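Long-range contacts in 3-dehydroquinate dehydratase (Aquifex aeolicus, PDB 2EGZ), which is a type I dehydroquinase, a Schiff-base-forming enzyme that catalyses the cis-dehydration of 3-dehydroquinate to 3-dehydroshikimate, the third step of the chorismate pathway: residues B[2-7]-B[24-29]; B[54-59]-B[82-87]; B[142-147]-B[170-175]. All coordinates share one frame; numbering follows the deposited sequence.

All three contacts are largely buried pairings of parallel strands in one barrel, and each closes a beta-alpha-beta unit. Contacts 1 and 2 adjoin, because strands 26-30 and 55-59 are neighbours: Glu28 of contact 1 is probably hydrogen-bonded to Thr59 of contact 2, and Leu29 N to Ile57 O. Contact 3 lies on the other side of the chain's centre from contact 2, their centres about 23 Å apart. In contacts 1 and 2 an aspartate just before the second strand grips a backbone N-H of the first; contact 2 adds a hydroxyl chain and an exposed lysine. Contact 3 relies on backbone bonds and apolar side chains, and carries the Schiff-base lysine.

Contact 1. Residues B[2-7]-B[24-29]; sequences LIAVPL and ADIVEL
Ile26 packs against Ala4 and Leu2, while Asp25, just before it, grips the backbone of Ile3 between them. The carboxylate of Asp25 turns back beside its own backbone N (chi1 -63°), which brings OD2 to 2.9 Å from Ile3 N; the bond is fairly straight (163°) and uses the anti lone pair. The same oxygen forms a salt bridge with Arg213. At its carbonyl end, Ile3 O accepts two bonds, from Asp25 N at 2.9 Å and from Ile26 N at 3.0 Å, so both polar groups of Ile3 are held by one turn of chain. Replacing Asp25 by an alanine would probably leave Ile3 N-H without its acceptor and the guanidinium of Arg213 without its carboxylate mate.

Ile26 CB lies 3.7 Å from Ala4 CB, and its CD1 reaches back toward the start of strand 2-7, to Leu2 CD1 at 3.9 Å, the two side chains crossing at a slant. These strands, 2-7 and 26-30, flank helix 12-22 in a beta-alpha-beta unit of the TIM barrel. Ala4, Ile26, Pro6 and Glu28 face the barrel interior, whereas Val5, Val27 and Leu7 point outward, where Leu7 CD1 meets Val27 CG1 at 3.8 Å under helix 12-22.

Further along the strand, Glu28 N donates to Val5 O at 2.9 Å, and Glu28 O accepts from Leu7 N. The Glu28 side chain starts anti to its backbone N (chi1 173°) and stays extended through CD, bringing OE1 to 3.7 Å from Pro6 CB. OE2 is hydrogen-bonded to Thr59. Glu28 is predicted to bind 3-dehydroquinate, and its side chain comes close to that of the Schiff-base residue Lys142.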
loop_
_atom_site.group_PDB
_atom_site.type_symbol
_atom_site.label_atom_id
_atom_site.label_comp_id
_atom_site.label_asym_id
_atom_site.label_seq_id
_atom_site.Cartn_x
_atom_site.Cartn_y
_atom_site.Cartn_z
ATOM N N LEU B 2 -20.995 16.939 -8.344
ATOM C CA LEU B 2 -21.509 15.883 -9.199
ATOM C C LEU B 2 -21.806 14.671 -8.328
ATOM O O LEU B 2 -21.106 14.424 -7.349
ATOM C CB LEU B 2 -20.468 15.524 -10.259
ATOM C CG LEU B 2 -20.092 16.680 -11.194
ATOM C CD1 LEU B 2 -19.038 16.204 -12.190
ATOM C CD2 LEU B 2 -21.328 17.188 -11.921
ATOM N N ILE B 3 -22.844 13.923 -8.688
ATOM C CA ILE B 3 -23.226 12.737 -7.931
ATOM C C ILE B 3 -22.914 11.482 -8.726
ATOM O O ILE B 3 -23.358 11.331 -9.870
ATOM C CB ILE B 3 -24.725 12.737 -7.604
ATOM C CG1 ILE B 3 -25.086 13.986 -6.806
ATOM C CG2 ILE B 3 -25.079 11.485 -6.809
ATOM C CD1 ILE B 3 -26.576 14.140 -6.560
ATOM N N ALA B 4 -22.156 10.578 -8.115
ATOM C CA ALA B 4 -21.781 9.336 -8.774
ATOM C C ALA B 4 -22.289 8.122 -8.018
ATOM O O ALA B 4 -22.416 8.146 -6.796
ATOM C CB ALA B 4 -20.267 9.252 -8.904
ATOM N N VAL B 5 -22.576 7.058 -8.757
ATOM C CA VAL B 5 -23.042 5.818 -8.155
ATOM C C VAL B 5 -22.247 4.667 -8.754
ATOM O O VAL B 5 -22.128 4.552 -9.976
ATOM C CB VAL B 5 -24.551 5.590 -8.415
ATOM C CG1 VAL B 5 -24.843 5.642 -9.902
ATOM C CG2 VAL B 5 -24.983 4.250 -7.831
ATOM N N PRO B 6 -21.648 3.823 -7.899
ATOM C CA PRO B 6 -20.871 2.684 -8.389
ATOM C C PRO B 6 -21.799 1.562 -8.820
ATOM O O PRO B 6 -22.865 1.371 -8.235
ATOM C CB PRO B 6 -20.045 2.284 -7.176
ATOM C CG PRO B 6 -20.972 2.604 -6.039
ATOM C CD PRO B 6 -21.471 3.981 -6.444
ATOM N N LEU B 7 -21.391 0.818 -9.837
ATOM C CA LEU B 7 -22.196 -0.289 -10.324
ATOM C C LEU B 7 -21.319 -1.413 -10.844
ATOM O O LEU B 7 -20.257 -1.167 -11.421
ATOM C CB LEU B 7 -23.116 0.165 -11.464
ATOM C CG LEU B 7 -24.258 1.162 -11.239
ATOM C CD1 LEU B 7 -24.959 1.398 -12.571
ATOM C CD2 LEU B 7 -25.250 0.630 -10.208
ATOM N N ALA B 24 -28.406 10.640 -11.129
ATOM C CA ALA B 24 -26.959 10.470 -11.091
ATOM C C ALA B 24 -26.337 11.240 -12.252
ATOM O O ALA B 24 -26.912 11.298 -13.338
ATOM C CB ALA B 24 -26.599 8.997 -11.197
ATOM N N ASP B 25 -25.173 11.838 -12.017
ATOM C CA ASP B 25 -24.478 12.581 -13.069
ATOM C C ASP B 25 -23.424 11.656 -13.640
ATOM O O ASP B 25 -23.065 11.739 -14.818
ATOM C CB ASP B 25 -23.760 13.804 -12.493
ATOM C CG ASP B 25 -24.703 14.800 -11.874
ATOM O OD1 ASP B 25 -25.515 15.378 -12.625
ATOM O OD2 ASP B 25 -24.633 15.007 -10.638
ATOM N N ILE B 26 -22.933 10.774 -12.777
ATOM C CA ILE B 26 -21.874 9.847 -13.137
ATOM C C ILE B 26 -22.130 8.419 -12.683
ATOM O O ILE B 26 -22.722 8.190 -11.632
ATOM C CB ILE B 26 -20.545 10.278 -12.478
ATOM C CG1 ILE B 26 -20.159 11.682 -12.936
ATOM C CG2 ILE B 26 -19.456 9.270 -12.786
ATOM C CD1 ILE B 26 -19.008 12.262 -12.142
ATOM N N VAL B 27 -21.677 7.462 -13.486
ATOM C CA VAL B 27 -21.768 6.058 -13.119
ATOM C C VAL B 27 -20.321 5.594 -13.015
ATOM O O VAL B 27 -19.538 5.750 -13.956
ATOM C CB VAL B 27 -22.491 5.189 -14.185
ATOM C CG1 VAL B 27 -22.201 3.708 -13.932
ATOM C CG2 VAL B 27 -23.992 5.424 -14.118
ATOM N N GLU B 28 -19.949 5.058 -11.863
ATOM C CA GLU B 28 -18.596 4.557 -11.698
ATOM C C GLU B 28 -18.606 3.060 -11.969
ATOM O O GLU B 28 -19.244 2.297 -11.241
ATOM C CB GLU B 28 -18.072 4.795 -10.280
ATOM C CG GLU B 28 -16.719 4.118 -10.037
ATOM C CD GLU B 28 -16.177 4.332 -8.637
ATOM O OE1 GLU B 28 -16.971 4.256 -7.679
ATOM O OE2 GLU B 28 -14.955 4.558 -8.493
ATOM N N LEU B 29 -17.914 2.638 -13.018
ATOM C CA LEU B 29 -17.859 1.219 -13.326
ATOM C C LEU B 29 -16.776 0.597 -12.460
ATOM O O LEU B 29 -15.591 0.869 -12.640
ATOM C CB LEU B 29 -17.536 0.983 -14.808
ATOM C CG LEU B 29 -18.654 1.179 -15.838
ATOM C CD1 LEU B 29 -19.118 2.620 -15.824
ATOM C CD2 LEU B 29 -18.146 0.804 -17.223
#

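Contact 2. Residues B[54-59]-B[82-87]; sequences LKTILT and PLSDYT
Asp85 clasps the start of strand 55-59: its OD2 accepts from Thr56 N at 2.7 Å, met on the anti side and 16° out of the carboxylate plane. The Lys55 and Asp85 side chains cross at about a right angle, with Lys55 CB 3.3 Å from Asp85 OD2. A bend at the end of the lysine chain (chi4 -63°) turns NZ back toward Asp85 OD1, where the two form a weak salt bridge at 3.4 Å.

A relay of hydroxyls lies on the other face of the strand. Thr56 OG1 donates to Ser84 OG at 2.7 Å, and Ser84 OG donates in turn to Tyr86 O, also at 2.7 Å. Tyr86 O takes a second bond, from Leu58 N at 2.8 Å, and the two donors approach from opposite faces of its plane, which fixes this buried carbonyl between the serine and the neighbouring strand. Thr56 O accepts from Tyr86 N and also sits at the edge of the tyrosine ring, near its plane. The root of that side chain is packed by Ile57, whose CG1 is 3.8 Å from Tyr86 CB.

Further out, His50 NE2 is hydrogen-bonded to Asp85 OD2, which is likely to fix the turn of the carboxylate, while Thr87 OG1 is tied to Ser81. Thr56 rests on helix 39-51, and Leu58 and Thr87 on helix 73-80, the connection of this beta-alpha-beta unit. On the interior side of the barrel, Ile57 and Tyr86 pack against Ile26 of strand 26-30, and Tyr86 also touches strand 110-117.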
loop_
_atom_site.group_PDB
_atom_site.type_symbol
_atom_site.label_atom_id
_atom_site.label_comp_id
_atom_site.label_asym_id
_atom_site.label_seq_id
_atom_site.Cartn_x
_atom_site.Cartn_y
_atom_site.Cartn_z
ATOM N N LEU B 54 -24.893 10.083 -19.378
ATOM C CA LEU B 54 -24.145 10.224 -18.128
ATOM C C LEU B 54 -22.650 10.078 -18.342
ATOM O O LEU B 54 -22.216 9.490 -19.331
ATOM C CB LEU B 54 -24.607 9.184 -17.106
ATOM C CG LEU B 54 -25.811 9.581 -16.246
ATOM C CD1 LEU B 54 -27.020 9.851 -17.134
ATOM C CD2 LEU B 54 -26.101 8.477 -15.237
ATOM N N LYS B 55 -21.864 10.625 -17.419
ATOM C CA LYS B 55 -20.415 10.514 -17.506
ATOM C C LYS B 55 -19.972 9.253 -16.785
ATOM O O LYS B 55 -20.730 8.684 -16.001
ATOM C CB LYS B 55 -19.737 11.731 -16.883
ATOM C CG LYS B 55 -19.823 12.969 -17.756
ATOM C CD LYS B 55 -19.133 14.146 -17.097
ATOM C CE LYS B 55 -19.128 15.358 -18.010
ATOM N NZ LYS B 55 -18.364 15.093 -19.259
ATOM N N THR B 56 -18.743 8.826 -17.047
ATOM C CA THR B 56 -18.218 7.614 -16.439
ATOM C C THR B 56 -16.913 7.805 -15.692
ATOM O O THR B 56 -16.139 8.717 -15.977
ATOM C CB THR B 56 -17.927 6.536 -17.499
ATOM O OG1 THR B 56 -16.936 7.032 -18.415
ATOM C CG2 THR B 56 -19.184 6.175 -18.264
ATOM N N ILE B 57 -16.697 6.929 -14.717
ATOM C CA ILE B 57 -15.456 6.877 -13.961
ATOM C C ILE B 57 -15.039 5.426 -14.165
ATOM O O ILE B 57 -15.793 4.503 -13.844
ATOM C CB ILE B 57 -15.637 7.112 -12.442
ATOM C CG1 ILE B 57 -15.987 8.574 -12.158
ATOM C CG2 ILE B 57 -14.333 6.775 -11.719
ATOM C CD1 ILE B 57 -16.325 8.840 -10.699
ATOM N N LEU B 58 -13.857 5.229 -14.734
ATOM C CA LEU B 58 -13.338 3.889 -14.970
ATOM C C LEU B 58 -12.486 3.509 -13.766
ATOM O O LEU B 58 -11.407 4.070 -13.567
ATOM C CB LEU B 58 -12.482 3.870 -16.241
ATOM C CG LEU B 58 -11.727 2.573 -16.556
ATOM C CD1 LEU B 58 -12.718 1.447 -16.824
ATOM C CD2 LEU B 58 -10.828 2.789 -17.767
ATOM N N THR B 59 -12.984 2.574 -12.962
ATOM C CA THR B 59 -12.273 2.113 -11.777
ATOM C C THR B 59 -12.038 0.613 -11.839
ATOM O O THR B 59 -12.937 -0.154 -12.170
ATOM C CB THR B 59 -13.059 2.409 -10.482
ATOM O OG1 THR B 59 -13.190 3.824 -10.311
ATOM C CG2 THR B 59 -12.330 1.832 -9.270
ATOM N N PRO B 82 -8.915 6.456 -22.512
ATOM C CA PRO B 82 -9.152 7.535 -23.477
ATOM C C PRO B 82 -10.644 7.707 -23.771
ATOM O O PRO B 82 -11.064 8.709 -24.351
ATOM C CB PRO B 82 -8.390 7.063 -24.718
ATOM C CG PRO B 82 -7.280 6.228 -24.149
ATOM C CD PRO B 82 -7.994 5.447 -23.067
ATOM N N LEU B 83 -11.444 6.730 -23.355
ATOM C CA LEU B 83 -12.875 6.760 -23.625
ATOM C C LEU B 83 -13.769 7.055 -22.427
ATOM O O LEU B 83 -14.979 7.207 -22.584
ATOM C CB LEU B 83 -13.296 5.429 -24.254
ATOM C CG LEU B 83 -12.465 4.971 -25.456
ATOM C CD1 LEU B 83 -12.950 3.595 -25.921
ATOM C CD2 LEU B 83 -12.572 5.999 -26.579
ATOM N N SER B 84 -13.190 7.132 -21.236
ATOM C CA SER B 84 -13.972 7.406 -20.036
ATOM C C SER B 84 -13.738 8.849 -19.592
ATOM O O SER B 84 -12.624 9.360 -19.699
ATOM C CB SER B 84 -13.567 6.441 -18.918
ATOM O OG SER B 84 -14.390 6.606 -17.779
ATOM N N ASP B 85 -14.784 9.506 -19.097
ATOM C CA ASP B 85 -14.658 10.894 -18.655
ATOM C C ASP B 85 -13.625 11.014 -17.544
ATOM O O ASP B 85 -12.865 11.984 -17.495
ATOM C CB ASP B 85 -16.013 11.415 -18.188
ATOM C CG ASP B 85 -17.077 11.274 -19.255
ATOM O OD1 ASP B 85 -17.094 12.097 -20.202
ATOM O OD2 ASP B 85 -17.880 10.327 -19.160
ATOM N N TYR B 86 -13.608 10.026 -16.653
ATOM C CA TYR B 86 -12.649 9.982 -15.548
ATOM C C TYR B 86 -12.095 8.570 -15.444
ATOM O O TYR B 86 -12.759 7.600 -15.813
ATOM C CB TYR B 86 -13.311 10.249 -14.192
ATOM C CG TYR B 86 -14.020 11.566 -14.014
ATOM C CD1 TYR B 86 -13.364 12.662 -13.450
ATOM C CD2 TYR B 86 -15.369 11.697 -14.338
ATOM C CE1 TYR B 86 -14.041 13.851 -13.204
ATOM C CE2 TYR B 86 -16.052 12.877 -14.099
ATOM C CZ TYR B 86 -15.387 13.947 -13.529
ATOM O OH TYR B 86 -16.074 15.107 -13.254
ATOM N N THR B 87 -10.881 8.472 -14.918
ATOM C CA THR B 87 -10.245 7.193 -14.645
ATOM C C THR B 87 -9.737 7.341 -13.214
ATOM O O THR B 87 -9.070 8.324 -12.883
ATOM C CB THR B 87 -9.053 6.896 -15.574
ATOM O OG1 THR B 87 -9.530 6.594 -16.892
ATOM C CG2 THR B 87 -8.264 5.704 -15.041
#

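Contact 3. Residues B[142-147]-B[170-175]; sequences KIAVKA and ISMGDY
Ile143, Val145 and Ala147 exchange four backbone hydrogen bonds with Ile170 and Met172, in a parallel register that sets Ala144 opposite Ile170 and Lys146 opposite Met172. Ile170 donates its N-H to Ile143 O at 2.9 Å and returns its own carbonyl to Val145 N at 3.0 Å. Met172 repeats the pattern one step on: Met172 N reaches Val145 O at 2.9 Å, and Ala147 N meets Met172 O at 3.1 Å in an almost straight bond (174°).

Side-chain packing occurs on both faces of the pair. On the interior face, Ala144 CB lies 4.2 Å from Ile170 CB and from Met172 SD alike. The methionine chain bends at its last torsion (chi3 -68°), which swings CE across to Ala144 O at 3.4 Å. On the outer side, Ala147 CB packs at 4.0 Å against Tyr175 CB, beyond the end of the strand, and Ala147 O sits at the edge of the tyrosine ring, which itself makes an edge-to-face contact with Tyr150.

The polar side-chain contacts centre on Lys142, extended from CB to NZ. Its CE passes 3.9 Å from Ile170 CD1, the two side chains crossing at a slant. Its NZ is hydrogen-bonded to a bound tartaric acid, probably from the crystallisation liquor, and the lysine forms a cation-pi contact with Tyr192. Ala144 neighbours the proton donor/acceptor His116, and Ile170 neighbours the substrate-binding Arg180. Lys142 forms the Schiff base with substrate, and the arrangement is that of the Schiff-base site of a type I dehydroquinase, a TIM barrel whose lysine projects from strand 140-146 into the barrel interior.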
loop_
_atom_site.group_PDB
_atom_site.type_symbol
_atom_site.label_atom_id
_atom_site.label_comp_id
_atom_site.label_asym_id
_atom_site.label_seq_id
_atom_site.Cartn_x
_atom_site.Cartn_y
_atom_site.Cartn_z
ATOM N N LYS B 142 -8.301 11.991 -4.407
ATOM C CA LYS B 142 -9.490 11.471 -3.743
ATOM C C LYS B 142 -9.051 10.740 -2.485
ATOM O O LYS B 142 -8.179 9.872 -2.544
ATOM C CB LYS B 142 -10.238 10.490 -4.656
ATOM C CG LYS B 142 -11.341 9.721 -3.948
ATOM C CD LYS B 142 -12.075 8.766 -4.881
ATOM C CE LYS B 142 -13.199 8.054 -4.138
ATOM N NZ LYS B 142 -13.998 7.137 -5.007
ATOM N N ILE B 143 -9.653 11.094 -1.355
ATOM C CA ILE B 143 -9.335 10.462 -0.080
ATOM C C ILE B 143 -10.621 9.904 0.514
ATOM O O ILE B 143 -11.575 10.643 0.734
ATOM C CB ILE B 143 -8.729 11.479 0.924
ATOM C CG1 ILE B 143 -7.444 12.076 0.354
ATOM C CG2 ILE B 143 -8.434 10.792 2.258
ATOM C CD1 ILE B 143 -6.834 13.159 1.227
ATOM N N ALA B 144 -10.646 8.600 0.760
ATOM C CA ALA B 144 -11.816 7.953 1.350
ATOM C C ALA B 144 -11.311 7.196 2.576
ATOM O O ALA B 144 -10.662 6.159 2.443
ATOM C CB ALA B 144 -12.444 6.988 0.351
ATOM N N VAL B 145 -11.608 7.721 3.763
ATOM C CA VAL B 145 -11.141 7.112 5.009
ATOM C C VAL B 145 -12.233 6.979 6.070
ATOM O O VAL B 145 -13.093 7.851 6.209
ATOM C CB VAL B 145 -9.973 7.931 5.606
ATOM C CG1 VAL B 145 -8.804 7.955 4.632
ATOM C CG2 VAL B 145 -10.434 9.363 5.907
ATOM N N LYS B 146 -12.186 5.886 6.826
ATOM C CA LYS B 146 -13.181 5.647 7.860
ATOM C C LYS B 146 -13.008 6.571 9.053
ATOM O O LYS B 146 -11.916 6.690 9.616
ATOM C CB LYS B 146 -13.129 4.196 8.350
ATOM C CG LYS B 146 -14.152 3.903 9.447
ATOM C CD LYS B 146 -14.087 2.466 9.940
ATOM C CE LYS B 146 -15.104 2.222 11.055
ATOM N NZ LYS B 146 -15.005 0.846 11.617
ATOM N N ALA B 147 -14.097 7.227 9.432
ATOM C CA ALA B 147 -14.080 8.113 10.580
ATOM C C ALA B 147 -14.513 7.276 11.779
ATOM O O ALA B 147 -15.497 6.533 11.709
ATOM C CB ALA B 147 -15.045 9.284 10.368
ATOM N N ILE B 170 -14.075 11.955 1.327
ATOM C CA ILE B 170 -15.115 11.083 1.849
ATOM C C ILE B 170 -14.734 10.483 3.191
ATOM O O ILE B 170 -13.698 9.825 3.306
ATOM C CB ILE B 170 -15.401 9.907 0.890
ATOM C CG1 ILE B 170 -15.780 10.437 -0.493
ATOM C CG2 ILE B 170 -16.532 9.049 1.439
ATOM C CD1 ILE B 170 -15.775 9.385 -1.564
ATOM N N SER B 171 -15.554 10.736 4.206
ATOM C CA SER B 171 -15.336 10.136 5.518
ATOM C C SER B 171 -16.338 8.988 5.513
ATOM O O SER B 171 -17.548 9.219 5.555
ATOM C CB SER B 171 -15.672 11.109 6.652
ATOM O OG SER B 171 -14.701 12.132 6.749
ATOM N N MET B 172 -15.837 7.757 5.430
ATOM C CA MET B 172 -16.700 6.582 5.399
ATOM C C MET B 172 -17.201 6.220 6.795
ATOM O O MET B 172 -16.634 6.648 7.803
ATOM C CB MET B 172 -15.953 5.390 4.784
ATOM C CG MET B 172 -15.481 5.610 3.338
ATOM S SD MET B 172 -14.652 4.175 2.558
ATOM C CE MET B 172 -13.126 4.102 3.529
ATOM N N GLY B 173 -18.277 5.440 6.850
ATOM C CA GLY B 173 -18.817 5.036 8.136
ATOM C C GLY B 173 -19.969 5.908 8.583
ATOM O O GLY B 173 -20.253 6.933 7.965
ATOM N N ASP B 174 -20.631 5.513 9.666
ATOM C CA ASP B 174 -21.768 6.277 10.162
ATOM C C ASP B 174 -21.406 7.695 10.585
ATOM O O ASP B 174 -22.165 8.634 10.338
ATOM C CB ASP B 174 -22.454 5.542 11.323
ATOM C CG ASP B 174 -21.474 5.019 12.357
ATOM O OD1 ASP B 174 -20.540 5.761 12.730
ATOM O OD2 ASP B 174 -21.649 3.866 12.811
ATOM N N TYR B 175 -20.250 7.850 11.221
ATOM C CA TYR B 175 -19.801 9.165 11.666
ATOM C C TYR B 175 -19.617 10.139 10.507
ATOM O O TYR B 175 -19.957 11.317 10.618
ATOM C CB TYR B 175 -18.468 9.041 12.415
ATOM C CG TYR B 175 -18.587 8.554 13.842
ATOM C CD1 TYR B 175 -19.208 9.334 14.816
ATOM C CD2 TYR B 175 -18.063 7.323 14.222
ATOM C CE1 TYR B 175 -19.300 8.900 16.141
ATOM C CE2 TYR B 175 -18.150 6.878 15.540
ATOM C CZ TYR B 175 -18.769 7.671 16.492
ATOM O OH TYR B 175 -18.856 7.229 17.792
#